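Local coordinates for histidine-rich glycoprotein (Oryctolagus cuniculus, PDB 4CCV) that serves as a plasma adapter glycoprotein, binding heparin, heme, plasminogen, thrombospondin and divalent metals, and is implicated in regulating coagulation, fibrinolysis and angiogenesis, represented here by its second cystatin domain, at residues R51-V56 against R78-F83. Sequence-based numbering, arbitrary orientation.
Sequences RTNYYV and RADLSF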
loop_
_atom_site.group_PDB
_atom_site.type_symbol
_atom_site.label_atom_id
_atom_site.label_comp_id
_atom_site.label_asym_id
_atom_site.label_seq_id
_atom_site.Cartn_x
_atom_site.Cartn_y
_atom_site.Cartn_z
ATOM N N ARG A 51 -19.203 -5.788 6.607
ATOM C CA ARG A 51 -17.946 -6.159 5.989
ATOM C C ARG A 51 -16.893 -6.289 7.055
ATOM O O ARG A 51 -17.039 -5.767 8.166
ATOM C CB ARG A 51 -17.502 -5.090 4.993
ATOM C CG ARG A 51 -18.492 -4.879 3.847
ATOM C CD ARG A 51 -18.272 -5.884 2.736
ATOM N NE ARG A 51 -19.076 -5.628 1.553
ATOM C CZ ARG A 51 -18.795 -4.779 0.558
ATOM N NH1 ARG A 51 -17.722 -3.976 0.553
ATOM N NH2 ARG A 51 -19.662 -4.688 -0.450
ATOM N N THR A 52 -15.849 -7.030 6.691
ATOM C CA THR A 52 -14.582 -7.012 7.331
ATOM C C THR A 52 -13.635 -6.220 6.405
ATOM O O THR A 52 -13.450 -6.572 5.246
ATOM C CB THR A 52 -14.155 -8.455 7.620
ATOM O OG1 THR A 52 -15.064 -8.942 8.604
ATOM C CG2 THR A 52 -12.767 -8.511 8.237
ATOM N N ASN A 53 -13.114 -5.115 6.915
ATOM C CA ASN A 53 -12.118 -4.323 6.194
ATOM C C ASN A 53 -10.718 -4.587 6.701
ATOM O O ASN A 53 -10.482 -4.614 7.914
ATOM C CB ASN A 53 -12.493 -2.838 6.294
ATOM C CG ASN A 53 -13.719 -2.498 5.483
ATOM O OD1 ASN A 53 -14.878 -2.594 5.926
ATOM N ND2 ASN A 53 -13.490 -2.104 4.294
ATOM N N TYR A 54 -9.768 -4.785 5.790
ATOM C CA TYR A 54 -8.332 -4.849 6.141
ATOM C C TYR A 54 -7.666 -3.673 5.513
ATOM O O TYR A 54 -7.873 -3.423 4.337
ATOM C CB TYR A 54 -7.636 -6.124 5.613
ATOM C CG TYR A 54 -8.114 -7.384 6.265
ATOM C CD1 TYR A 54 -9.261 -8.004 5.809
ATOM C CD2 TYR A 54 -7.457 -7.930 7.359
ATOM C CE1 TYR A 54 -9.742 -9.159 6.408
ATOM C CE2 TYR A 54 -7.930 -9.077 7.986
ATOM C CZ TYR A 54 -9.069 -9.704 7.482
ATOM O OH TYR A 54 -9.601 -10.821 8.056
ATOM N N TYR A 55 -6.880 -2.953 6.304
ATOM C CA TYR A 55 -6.159 -1.769 5.858
ATOM C C TYR A 55 -4.707 -2.174 5.828
ATOM O O TYR A 55 -4.094 -2.486 6.871
ATOM C CB TYR A 55 -6.424 -0.548 6.760
ATOM C CG TYR A 55 -7.909 -0.169 6.731
ATOM C CD1 TYR A 55 -8.421 0.682 5.754
ATOM C CD2 TYR A 55 -8.794 -0.660 7.673
ATOM C CE1 TYR A 55 -9.782 1.024 5.739
ATOM C CE2 TYR A 55 -10.158 -0.340 7.643
ATOM C CZ TYR A 55 -10.638 0.526 6.691
ATOM O OH TYR A 55 -12.012 0.823 6.630
ATOM N N VAL A 56 -4.209 -2.337 4.609
ATOM C CA VAL A 56 -2.878 -2.868 4.397
ATOM C C VAL A 56 -2.011 -1.672 4.099
ATOM O O VAL A 56 -2.203 -1.076 3.050
ATOM C CB VAL A 56 -2.834 -3.819 3.209
ATOM C CG1 VAL A 56 -1.416 -4.348 2.997
ATOM C CG2 VAL A 56 -3.769 -4.991 3.456
ATOM N N ARG A 78 -1.916 2.952 1.387
ATOM C CA ARG A 78 -2.874 2.189 2.161
ATOM C C ARG A 78 -3.890 1.630 1.180
ATOM O O ARG A 78 -4.461 2.380 0.406
ATOM C CB ARG A 78 -3.604 3.059 3.210
ATOM C CG ARG A 78 -4.771 2.323 3.861
ATOM C CD ARG A 78 -5.348 2.983 5.105
ATOM N NE ARG A 78 -4.457 2.720 6.229
ATOM C CZ ARG A 78 -4.710 3.068 7.487
ATOM N NH1 ARG A 78 -5.801 3.759 7.801
ATOM N NH2 ARG A 78 -3.833 2.784 8.445
ATOM N N ALA A 79 -4.115 0.323 1.260
ATOM C CA ALA A 79 -5.169 -0.357 0.552
ATOM C C ALA A 79 -6.226 -0.801 1.535
ATOM O O ALA A 79 -5.976 -1.558 2.477
ATOM C CB ALA A 79 -4.636 -1.559 -0.228
ATOM N N ASP A 80 -7.441 -0.412 1.245
ATOM C CA ASP A 80 -8.567 -0.803 2.059
ATOM C C ASP A 80 -9.222 -1.965 1.339
ATOM O O ASP A 80 -9.881 -1.741 0.318
ATOM C CB ASP A 80 -9.554 0.343 2.218
ATOM C CG ASP A 80 -10.927 -0.121 2.780
ATOM O OD1 ASP A 80 -11.102 -1.298 3.240
ATOM O OD2 ASP A 80 -11.857 0.698 2.719
ATOM N N LEU A 81 -9.119 -3.174 1.874
ATOM C CA LEU A 81 -9.780 -4.345 1.245
ATOM C C LEU A 81 -11.054 -4.689 2.030
ATOM O O LEU A 81 -11.024 -4.914 3.246
ATOM C CB LEU A 81 -8.870 -5.565 1.253
ATOM C CG LEU A 81 -7.396 -5.276 0.881
ATOM C CD1 LEU A 81 -6.420 -6.352 1.390
ATOM C CD2 LEU A 81 -7.271 -5.156 -0.590
ATOM N N SER A 82 -12.170 -4.658 1.330
ATOM C CA SER A 82 -13.437 -4.902 1.944
ATOM C C SER A 82 -13.958 -6.283 1.560
ATOM O O SER A 82 -14.104 -6.611 0.378
ATOM C CB SER A 82 -14.416 -3.819 1.495
ATOM O OG SER A 82 -15.619 -3.991 2.166
ATOM N N PHE A 83 -14.224 -7.088 2.570
ATOM C CA PHE A 83 -14.606 -8.476 2.386
ATOM C C PHE A 83 -15.996 -8.772 2.934
ATOM O O PHE A 83 -16.410 -8.333 4.017
ATOM C CB PHE A 83 -13.636 -9.471 3.069
ATOM C CG PHE A 83 -12.298 -9.545 2.417
ATOM C CD1 PHE A 83 -12.062 -10.451 1.380
ATOM C CD2 PHE A 83 -11.248 -8.693 2.836
ATOM C CE1 PHE A 83 -10.822 -10.505 0.770
ATOM C CE2 PHE A 83 -10.023 -8.749 2.216
ATOM C CZ PHE A 83 -9.798 -9.663 1.202
#
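Tyr54 and Phe83 set their rings nearly perpendicular, planes at 82°, and Phe83 CD2 comes to the edge of the Tyr54 ring, near its plane, 3.6 Å from Tyr54 CD1; Phe83 also turns an edge to the carbonyl O of Thr52. On the other side of the sheet, Tyr55 lies alongside Asp80 and points the same way, its CE1 3.4 Å from Asp80 CG, while Tyr55 CB sits over one face of the Arg78 guanidinium, whose NE goes on to a salt bridge with Asp57. The Asp80 carboxylate is held from across the strands: Asn53 ND2 donates a hydrogen bond of 2.7 Å to Asp80 OD1, which lies close to the Asn53 amide plane and accepts on its syn lone pair. Farther along, Arg51 bends at chi2 (-84°), bringing NH1 back to OG of Ser82 at 2.7 Å, with the hydroxyl at the guanidinium edge; the same NH1 also pairs with Asp95. On the face of Tyr54 and Phe83, Val56 CG2 meets Leu81 CD1 at 3.6 Å. Six antiparallel backbone bonds tie Thr52 to Phe83, Tyr54 to Leu81 and Val56 to Ala79. The segments lie on the hairpin of strands 51-62 and 73-84 within the five-stranded cystatin sheet, 35-47 beside the former and 95-104 beside the latter; Ala79 and Leu81 pack on helix 15-27, and Phe14, just before it, meets Tyr54 and Val56.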